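Local coordinates for protein aminotransferase class-III (PDB 6K8H) that belongs to the omega-transaminases of aminotransferase class III, enzymes of the pyridoxal-phosphate-dependent transferase fold, and is found here as a dimer, at residues A134-R139 with G156-A161; K149-Y154 with E162-S167; R226-Y231 with A384-S389. All coordinates share one frame; numbering follows the deposited sequence.

In the fold
Interactions 1 and 2 interlock along the chain, for their segments alternate: helix 127-142, strand 146-150, the short helix 159-162 and the loop after it follow one another. Their centres lie about 13 Å apart, and the two contacts touch where Lys149 NZ bonds to Ala161 O. Interaction 3, which opens later in the chain, has its centre about 12 Å from that of interaction 2 and about 23 Å from that of interaction 1. It is tied to interaction 2 by Asp151 with Tyr386 and by Ser167 with Arg387. Together the three run from the dimer interface, past the edge of the pocket holding PLR, to the C-terminal part of the chain.

Interaction 1 of 3, residues A134-R139 with G156-A161; sequences AIKAAR and GSYDFA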
loop_
_atom_site.group_PDB
_atom_site.type_symbol
_atom_site.label_atom_id
_atom_site.label_comp_id
_atom_site.label_asym_id
_atom_site.label_seq_id
_atom_site.Cartn_x
_atom_site.Cartn_y
_atom_site.Cartn_z
ATOM N N ALA B 134 -10.468 -4.759 -4.362
ATOM C CA ALA B 134 -11.341 -5.727 -5.030
ATOM C C ALA B 134 -12.514 -6.101 -4.137
ATOM O O ALA B 134 -13.669 -6.136 -4.586
ATOM C CB ALA B 134 -10.551 -6.983 -5.405
ATOM N N ILE B 135 -12.232 -6.356 -2.860
ATOM C CA ILE B 135 -13.300 -6.655 -1.908
ATOM C C ILE B 135 -14.276 -5.493 -1.812
ATOM O O ILE B 135 -15.505 -5.684 -1.805
ATOM C CB ILE B 135 -12.698 -7.003 -0.536
ATOM C CG1 ILE B 135 -12.097 -8.412 -0.601
ATOM C CG2 ILE B 135 -13.762 -6.855 0.569
ATOM C CD1 ILE B 135 -11.067 -8.699 0.481
ATOM N N LYS B 136 -13.739 -4.278 -1.734
ATOM C CA LYS B 136 -14.580 -3.057 -1.631
ATOM C C LYS B 136 -15.417 -2.880 -2.904
ATOM O O LYS B 136 -16.590 -2.532 -2.799
ATOM C CB LYS B 136 -13.700 -1.857 -1.281
ATOM C CG LYS B 136 -13.175 -1.874 0.148
ATOM C CD LYS B 136 -12.060 -0.902 0.425
ATOM C CE LYS B 136 -12.355 0.513 -0.016
ATOM N NZ LYS B 136 -12.851 1.354 1.095
ATOM N N ALA B 137 -14.827 -3.139 -4.067
ATOM C CA ALA B 137 -15.582 -3.020 -5.305
ATOM C C ALA B 137 -16.742 -3.999 -5.316
ATOM O O ALA B 137 -17.854 -3.647 -5.730
ATOM C CB ALA B 137 -14.676 -3.255 -6.517
ATOM N N ALA B 138 -16.497 -5.234 -4.859
ATOM C CA ALA B 138 -17.553 -6.239 -4.834
ATOM C C ALA B 138 -18.670 -5.847 -3.880
ATOM O O ALA B 138 -19.856 -6.054 -4.179
ATOM C CB ALA B 138 -16.980 -7.602 -4.452
ATOM N N ARG B 139 -18.318 -5.307 -2.714
ATOM C CA ARG B 139 -19.355 -4.811 -1.812
ATOM C C ARG B 139 -20.174 -3.705 -2.474
ATOM O O ARG B 139 -21.404 -3.684 -2.359
ATOM C CB ARG B 139 -18.745 -4.310 -0.503
ATOM C CG ARG B 139 -18.177 -5.404 0.413
ATOM C CD ARG B 139 -18.271 -5.005 1.885
ATOM N NE ARG B 139 -17.315 -5.725 2.739
ATOM C CZ ARG B 139 -16.127 -5.246 3.104
ATOM N NH1 ARG B 139 -15.734 -4.052 2.686
ATOM N NH2 ARG B 139 -15.326 -5.961 3.883
ATOM N N GLY B 156 -2.441 -10.980 2.090
ATOM C CA GLY B 156 -1.975 -9.692 2.583
ATOM C C GLY B 156 -2.511 -9.385 3.963
ATOM O O GLY B 156 -3.012 -10.260 4.669
ATOM N N SER B 157 -2.412 -8.108 4.349
ATOM C CA SER B 157 -2.679 -7.682 5.723
ATOM C C SER B 157 -4.050 -7.019 5.922
ATOM O O SER B 157 -4.338 -6.536 7.025
ATOM C CB SER B 157 -1.548 -6.758 6.213
ATOM O OG SER B 157 -1.321 -5.696 5.321
ATOM N N TYR B 158 -4.883 -6.944 4.893
ATOM C CA TYR B 158 -6.228 -6.394 5.055
ATOM C C TYR B 158 -7.081 -7.290 5.953
ATOM O O TYR B 158 -7.201 -8.493 5.697
ATOM C CB TYR B 158 -6.874 -6.248 3.686
ATOM C CG TYR B 158 -8.295 -5.715 3.664
ATOM C CD1 TYR B 158 -8.662 -4.609 4.420
ATOM C CD2 TYR B 158 -9.253 -6.304 2.850
ATOM C CE1 TYR B 158 -9.965 -4.109 4.377
ATOM C CE2 TYR B 158 -10.555 -5.820 2.796
ATOM C CZ TYR B 158 -10.909 -4.728 3.569
ATOM O OH TYR B 158 -12.195 -4.236 3.513
ATOM N N ASP B 159 -7.717 -6.691 6.975
ATOM C CA ASP B 159 -8.421 -7.441 8.027
ATOM C C ASP B 159 -9.262 -8.605 7.495
ATOM O O ASP B 159 -9.129 -9.753 7.944
ATOM C CB ASP B 159 -9.353 -6.502 8.808
ATOM C CG ASP B 159 -8.614 -5.415 9.562
ATOM O OD1 ASP B 159 -7.800 -4.717 8.934
ATOM O OD2 ASP B 159 -8.875 -5.233 10.775
ATOM N N PHE B 160 -10.159 -8.313 6.554
ATOM C CA PHE B 160 -11.097 -9.325 6.084
ATOM C C PHE B 160 -10.405 -10.392 5.239
ATOM O O PHE B 160 -10.789 -11.566 5.295
ATOM C CB PHE B 160 -12.233 -8.639 5.312
ATOM C CG PHE B 160 -12.998 -7.648 6.141
ATOM C CD1 PHE B 160 -13.988 -8.071 7.013
ATOM C CD2 PHE B 160 -12.705 -6.299 6.079
ATOM C CE1 PHE B 160 -14.683 -7.163 7.794
ATOM C CE2 PHE B 160 -13.394 -5.388 6.856
ATOM C CZ PHE B 160 -14.390 -5.826 7.711
ATOM N N ALA B 161 -9.369 -10.013 4.479
ATOM C CA ALA B 161 -8.679 -10.957 3.607
ATOM C C ALA B 161 -7.751 -11.899 4.364
ATOM O O ALA B 161 -7.416 -12.972 3.848
ATOM C CB ALA B 161 -7.885 -10.196 2.545
#
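Ile135 and Arg139, one turn apart on helix 127-142, pack against Tyr158, Phe160 and Ala161 in a buried contact that combines apolar packing with a cation-pi interaction. Segment 156-161 leads into the short helix 159-162. The guanidinium stands nearly upright on the Phe160 ring, the two planes being 75° apart, and turns an edge toward it. Arg139 NH2 thus points into the face, 3.4 Å from Phe160 CD2, while Arg139 CZ lies 4.8 Å from the ring centroid and only 16° off its normal. Beside this, Ile135 CG2 rests over one face of the guanidinium. Ile135 CD1 comes to the edge of the Tyr158 ring, 3.7 Å from CE2, and also touches Ala161 CB at 4.1 Å. With CG anti to the backbone N (chi1 179°), the Tyr158 ring reaches back to the helix, and its OH lies near the guanidinium edge without bonding to it. That hydroxyl bonds instead to Asp159 of the second subunit, and the same carboxylate of the second subunit pairs with Arg139 NH1. Lys136 likewise pairs with Glu162 of the second subunit, an arrangement in keeping with the dimer interface of fold-type I pyridoxal-phosphate enzymes.

Interaction 2 of 3, residues K149-Y154 with E162-S167; sequences KFDGCY and EVSTQS. With PLR ((5-hydroxy-4,6-dimethylpyridin-3-yl)methyl dihydrogen phosphate), chain D.
The Tyr154 ring is met at two opposite edges: Thr165 CG2 lies in its plane beside CD1 at 3.8 Å, and PLR C4A lies in the plane on the other side, 3.8 Å from Tyr154 CE2. Tyr154 and Thr165 run side by side and point the same way, which lays the Thr165 methyl along one flank of the ring. The backbone of Tyr154 also takes part in the pocket, its O packing on the C2A methyl of PLR.

Further back along the segment, Lys149 places its ammonium group among three carbonyls. NZ gives a hydrogen bond to Val163 O at 2.7 Å, tilted 34° from the carbonyl plane, and another to Cys153 O at 2.8 Å that lies in the carbonyl plane; Ala161 O is the third acceptor. A bend at chi3 (-73°) curls the chain back to reach them. Strand 146-150 belongs to the large seven-stranded sheet of fold-type I aminotransferases, and here its C-terminal end runs on into the loop that carries Tyr154 and His155 to the ligand. Two type II turns, Phe150 to Cys153 and Glu162 to Thr165, face each other, with Gly152 and Ser164 at their positive-phi corners. Gly152 N bonds to Ser164 O at 2.8 Å and joins the two turns, and Gly152 CA makes a CA-H...O contact with Thr165 O. The second turn is reinforced from within, since Glu162 O accepts from both Thr165 N and Thr165 OG1 on one face of its plane. At the far end Ser167 OG donates to Asp151 OD2, although the modelled separation is short enough to be doubtful; Asp151 OD2 also accepts from Tyr386, and Ser167 OG is shared with Arg387 and Gly169.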
loop_
_atom_site.group_PDB
_atom_site.type_symbol
_atom_site.label_atom_id
_atom_site.label_comp_id
_atom_site.label_asym_id
_atom_site.label_seq_id
_atom_site.Cartn_x
_atom_site.Cartn_y
_atom_site.Cartn_z
ATOM N N LYS B 149 -13.440 -16.651 1.592
ATOM C CA LYS B 149 -12.072 -16.982 1.178
ATOM C C LYS B 149 -11.777 -18.404 1.622
ATOM O O LYS B 149 -12.591 -19.034 2.294
ATOM C CB LYS B 149 -11.046 -16.009 1.758
ATOM C CG LYS B 149 -11.034 -15.989 3.277
ATOM C CD LYS B 149 -9.763 -15.348 3.764
ATOM C CE LYS B 149 -8.583 -16.264 3.558
ATOM N NZ LYS B 149 -7.404 -15.792 4.338
ATOM N N PHE B 150 -10.600 -18.914 1.267
ATOM C CA PHE B 150 -10.266 -20.312 1.503
ATOM C C PHE B 150 -9.292 -20.467 2.670
ATOM O O PHE B 150 -8.340 -19.697 2.812
ATOM C CB PHE B 150 -9.720 -20.949 0.216
ATOM C CG PHE B 150 -10.785 -21.121 -0.836
ATOM C CD1 PHE B 150 -11.134 -20.071 -1.674
ATOM C CD2 PHE B 150 -11.507 -22.304 -0.917
ATOM C CE1 PHE B 150 -12.158 -20.212 -2.614
ATOM C CE2 PHE B 150 -12.523 -22.456 -1.856
ATOM C CZ PHE B 150 -12.846 -21.406 -2.709
ATOM N N ASP B 151 -9.559 -21.478 3.495
ATOM C CA ASP B 151 -8.778 -21.769 4.694
ATOM C C ASP B 151 -7.289 -21.913 4.383
ATOM O O ASP B 151 -6.898 -22.572 3.413
ATOM C CB ASP B 151 -9.310 -23.054 5.321
ATOM C CG ASP B 151 -8.880 -23.226 6.753
ATOM O OD1 ASP B 151 -8.631 -22.212 7.428
ATOM O OD2 ASP B 151 -8.810 -24.377 7.222
ATOM N N GLY B 152 -6.457 -21.281 5.206
ATOM C CA GLY B 152 -5.018 -21.428 5.089
ATOM C C GLY B 152 -4.367 -20.623 3.988
ATOM O O GLY B 152 -3.182 -20.840 3.700
ATOM N N CYS B 153 -5.073 -19.676 3.386
ATOM C CA CYS B 153 -4.544 -18.950 2.246
ATOM C C CYS B 153 -4.246 -17.498 2.598
ATOM O O CYS B 153 -5.008 -16.844 3.322
ATOM C CB CYS B 153 -5.532 -18.971 1.079
ATOM S SG CYS B 153 -5.760 -20.566 0.278
ATOM N N TYR B 154 -3.161 -16.990 2.032
ATOM C CA TYR B 154 -2.639 -15.666 2.349
ATOM C C TYR B 154 -3.021 -14.667 1.263
ATOM O O TYR B 154 -2.886 -14.957 0.071
ATOM C CB TYR B 154 -1.114 -15.724 2.495
ATOM C CG TYR B 154 -0.484 -14.375 2.763
ATOM C CD1 TYR B 154 -0.539 -13.806 4.023
ATOM C CD2 TYR B 154 0.152 -13.667 1.747
ATOM C CE1 TYR B 154 0.038 -12.561 4.278
ATOM C CE2 TYR B 154 0.728 -12.429 1.991
ATOM C CZ TYR B 154 0.661 -11.883 3.255
ATOM O OH TYR B 154 1.244 -10.664 3.497
ATOM N N GLU B 162 -7.342 -11.545 5.579
ATOM C CA GLU B 162 -6.371 -12.356 6.290
ATOM C C GLU B 162 -6.996 -13.341 7.279
ATOM O O GLU B 162 -6.259 -14.158 7.855
ATOM C CB GLU B 162 -5.363 -11.447 7.003
ATOM C CG GLU B 162 -5.944 -10.701 8.169
ATOM C CD GLU B 162 -4.917 -9.872 8.908
ATOM O OE1 GLU B 162 -3.760 -9.794 8.444
ATOM O OE2 GLU B 162 -5.270 -9.288 9.952
ATOM N N VAL B 163 -8.324 -13.328 7.458
ATOM C CA VAL B 163 -8.960 -14.287 8.365
ATOM C C VAL B 163 -8.599 -15.706 7.936
ATOM O O VAL B 163 -8.643 -16.036 6.749
ATOM C CB VAL B 163 -10.485 -14.074 8.389
ATOM C CG1 VAL B 163 -11.193 -15.297 8.981
ATOM C CG2 VAL B 163 -10.847 -12.833 9.183
ATOM N N SER B 164 -8.183 -16.537 8.898
ATOM C CA SER B 164 -7.818 -17.934 8.642
ATOM C C SER B 164 -6.625 -18.069 7.691
ATOM O O SER B 164 -6.510 -19.068 6.977
ATOM C CB SER B 164 -9.008 -18.755 8.124
ATOM O OG SER B 164 -10.008 -18.888 9.117
ATOM N N THR B 165 -5.721 -17.081 7.656
ATOM C CA THR B 165 -4.495 -17.259 6.874
ATOM C C THR B 165 -3.728 -18.488 7.360
ATOM O O THR B 165 -3.172 -19.248 6.560
ATOM C CB THR B 165 -3.604 -16.020 6.960
ATOM O OG1 THR B 165 -4.249 -14.909 6.333
ATOM C CG2 THR B 165 -2.271 -16.285 6.260
ATOM N N GLN B 166 -3.706 -18.700 8.666
ATOM C CA GLN B 166 -3.267 -19.956 9.254
ATOM C C GLN B 166 -4.512 -20.701 9.721
ATOM O O GLN B 166 -5.243 -20.211 10.589
ATOM C CB GLN B 166 -2.291 -19.714 10.409
ATOM C CG GLN B 166 -2.225 -20.861 11.385
ATOM C CD GLN B 166 -0.905 -20.939 12.107
ATOM O OE1 GLN B 166 0.040 -20.217 11.776
ATOM N NE2 GLN B 166 -0.829 -21.817 13.106
ATOM N N SER B 167 -4.769 -21.857 9.119
ATOM C CA SER B 167 -5.908 -22.676 9.514
ATOM C C SER B 167 -5.806 -23.050 10.996
ATOM O O SER B 167 -4.714 -23.256 11.535
ATOM C CB SER B 167 -5.985 -23.935 8.648
ATOM O OG SER B 167 -7.147 -24.682 8.956
HETATM N N1 PLR D . -1.812 -11.983 -2.436
HETATM C C2 PLR D . -0.891 -12.924 -2.611
HETATM C C2A PLR D . -1.293 -14.232 -3.211
HETATM C C3 PLR D . 0.443 -12.682 -2.255
HETATM O O3 PLR D . 1.352 -13.657 -2.457
HETATM C C4 PLR D . 0.800 -11.437 -1.700
HETATM C C4A PLR D . 2.191 -11.171 -1.332
HETATM C C5 PLR D . -0.192 -10.465 -1.538
HETATM C C6 PLR D . -1.471 -10.793 -1.900
HETATM C C5A PLR D . 0.110 -9.122 -0.928
HETATM O O4P PLR D . 0.920 -8.235 -1.758
HETATM P P PLR D . 1.829 -7.111 -1.051
HETATM O O1P PLR D . 0.893 -6.341 -0.177
HETATM O O2P PLR D . 2.856 -7.842 -0.266
HETATM O O3P PLR D . 2.423 -6.289 -2.149
#

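Interaction 3 of 3, residues R226-Y231 with A384-S389; sequences RSLGLY and ADYRNS
Ala384 meets Tyr231 at the start of the 384-389 segment, where its backbone lies over one face of the phenol ring. Ala384 N stands 3.9 Å above the ring plane toward the rim, and Ala384 CA approaches Tyr231 CE2 to 3.6 Å, with the CB methyl close by at 3.7 Å from the same CE2. The Tyr231 hydroxyl is engaged elsewhere, by Glu234. Next comes Tyr386; Leu228 CD2 touches its ring obliquely at CD1, 4.1 Å away, while Leu228 CD1 packs on Tyr386 CB. A 3-10 turn then brings Ser389 onto the other loop: Ser389 CB rests on Leu228 O at 3.6 Å, and Ser389 OG lies beside Leu228 CD2. That hydroxyl donates to Tyr386 O at 2.7 Å and accepts from a water at 2.9 Å, and this water reaches Ser227 O through a weak bond. The 226-231 loop, which follows central-sheet strand 216-221 and carries Arg226 of the PLR pocket, is thereby joined to the C-terminal part of the chain, as where the large and small domains of fold-type I aminotransferases meet.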
loop_
_atom_site.group_PDB
_atom_site.type_symbol
_atom_site.label_atom_id
_atom_site.label_comp_id
_atom_site.label_asym_id
_atom_site.label_seq_id
_atom_site.Cartn_x
_atom_site.Cartn_y
_atom_site.Cartn_z
ATOM N N ARG B 226 0.582 -20.590 -2.567
ATOM C CA ARG B 226 1.878 -21.052 -2.015
ATOM C C ARG B 226 1.640 -21.634 -0.614
ATOM O O ARG B 226 2.265 -22.641 -0.282
ATOM C CB ARG B 226 2.859 -19.887 -1.913
ATOM C CG ARG B 226 3.800 -20.016 -0.727
ATOM C CD ARG B 226 4.846 -18.931 -0.656
ATOM N NE ARG B 226 4.254 -17.610 -0.663
ATOM C CZ ARG B 226 3.750 -17.012 0.405
ATOM N NH1 ARG B 226 3.764 -17.625 1.575
ATOM N NH2 ARG B 226 3.255 -15.793 0.300
ATOM N N SER B 227 0.748 -21.009 0.155
ATOM C CA SER B 227 0.494 -21.437 1.525
ATOM C C SER B 227 -0.005 -22.874 1.603
ATOM O O SER B 227 0.231 -23.558 2.610
ATOM C CB SER B 227 -0.541 -20.499 2.153
ATOM O OG SER B 227 0.071 -19.394 2.778
ATOM N N LEU B 228 -0.662 -23.357 0.548
ATOM C CA LEU B 228 -1.167 -24.721 0.524
ATOM C C LEU B 228 -0.298 -25.655 -0.317
ATOM O O LEU B 228 -0.779 -26.697 -0.774
ATOM C CB LEU B 228 -2.624 -24.719 0.039
ATOM C CG LEU B 228 -3.615 -23.927 0.922
ATOM C CD1 LEU B 228 -5.096 -24.017 0.437
ATOM C CD2 LEU B 228 -3.522 -24.362 2.368
ATOM N N GLY B 229 0.976 -25.322 -0.506
ATOM C CA GLY B 229 1.885 -26.204 -1.210
ATOM C C GLY B 229 1.978 -26.021 -2.710
ATOM O O GLY B 229 2.533 -26.898 -3.386
ATOM N N LEU B 230 1.450 -24.925 -3.262
ATOM C CA LEU B 230 1.537 -24.666 -4.710
ATOM C C LEU B 230 0.922 -25.813 -5.505
ATOM O O LEU B 230 1.474 -26.279 -6.502
ATOM C CB LEU B 230 2.985 -24.416 -5.165
ATOM C CG LEU B 230 3.180 -23.584 -6.437
ATOM C CD1 LEU B 230 2.713 -22.142 -6.185
ATOM C CD2 LEU B 230 4.613 -23.589 -6.913
ATOM N N TYR B 231 -0.238 -26.269 -5.064
ATOM C CA TYR B 231 -1.024 -27.208 -5.845
ATOM C C TYR B 231 -2.268 -26.482 -6.332
ATOM O O TYR B 231 -3.047 -25.985 -5.504
ATOM C CB TYR B 231 -1.397 -28.438 -5.020
ATOM C CG TYR B 231 -2.202 -29.445 -5.790
ATOM C CD1 TYR B 231 -1.596 -30.300 -6.700
ATOM C CD2 TYR B 231 -3.575 -29.525 -5.625
ATOM C CE1 TYR B 231 -2.345 -31.221 -7.412
ATOM C CE2 TYR B 231 -4.324 -30.432 -6.324
ATOM C CZ TYR B 231 -3.709 -31.278 -7.217
ATOM O OH TYR B 231 -4.479 -32.181 -7.909
ATOM N N ALA B 384 -3.868 -32.429 -2.911
ATOM C CA ALA B 384 -5.249 -32.184 -3.302
ATOM C C ALA B 384 -6.180 -32.147 -2.099
ATOM O O ALA B 384 -7.263 -31.553 -2.183
ATOM C CB ALA B 384 -5.703 -33.259 -4.298
ATOM N N ASP B 385 -5.791 -32.777 -0.993
ATOM C CA ASP B 385 -6.452 -32.612 0.297
ATOM C C ASP B 385 -5.639 -31.581 1.075
ATOM O O ASP B 385 -4.561 -31.898 1.588
ATOM C CB ASP B 385 -6.537 -33.948 1.044
ATOM C CG ASP B 385 -7.301 -35.022 0.259
ATOM O OD1 ASP B 385 -8.221 -34.670 -0.511
ATOM O OD2 ASP B 385 -6.990 -36.230 0.408
ATOM N N TYR B 386 -6.163 -30.351 1.176
ATOM C CA TYR B 386 -5.320 -29.215 1.545
ATOM C C TYR B 386 -4.741 -29.353 2.944
ATOM O O TYR B 386 -3.655 -28.829 3.224
ATOM C CB TYR B 386 -6.114 -27.903 1.405
ATOM C CG TYR B 386 -7.035 -27.540 2.553
ATOM C CD1 TYR B 386 -6.565 -26.831 3.659
ATOM C CD2 TYR B 386 -8.389 -27.854 2.509
ATOM C CE1 TYR B 386 -7.414 -26.479 4.704
ATOM C CE2 TYR B 386 -9.247 -27.502 3.552
ATOM C CZ TYR B 386 -8.753 -26.815 4.641
ATOM O OH TYR B 386 -9.607 -26.456 5.674
ATOM N N ARG B 387 -5.424 -30.073 3.827
ATOM C CA ARG B 387 -4.917 -30.202 5.184
ATOM C C ARG B 387 -3.633 -31.008 5.237
ATOM O O ARG B 387 -2.928 -30.954 6.248
ATOM C CB ARG B 387 -5.985 -30.796 6.096
ATOM C CG ARG B 387 -7.142 -29.821 6.345
ATOM C CD ARG B 387 -7.757 -30.048 7.700
ATOM N NE ARG B 387 -8.983 -29.290 7.910
ATOM C CZ ARG B 387 -9.031 -28.081 8.472
ATOM N NH1 ARG B 387 -7.911 -27.490 8.866
ATOM N NH2 ARG B 387 -10.195 -27.466 8.643
ATOM N N ASN B 388 -3.312 -31.742 4.164
ATOM C CA ASN B 388 -2.049 -32.445 4.078
ATOM C C ASN B 388 -0.865 -31.509 3.900
ATOM O O ASN B 388 0.276 -31.954 4.087
ATOM C CB ASN B 388 -2.093 -33.446 2.923
ATOM C CG ASN B 388 -2.987 -34.618 3.227
ATOM O OD1 ASN B 388 -3.218 -34.935 4.394
ATOM N ND2 ASN B 388 -3.506 -35.269 2.181
ATOM N N SER B 389 -1.092 -30.233 3.547
ATOM C CA SER B 389 0.053 -29.347 3.370
ATOM C C SER B 389 0.682 -28.938 4.701
ATOM O O SER B 389 1.801 -28.422 4.701
ATOM C CB SER B 389 -0.325 -28.100 2.554
ATOM O OG SER B 389 -1.358 -27.344 3.156
HETATM O O HOH W 1 -1.202 -25.257 5.190
#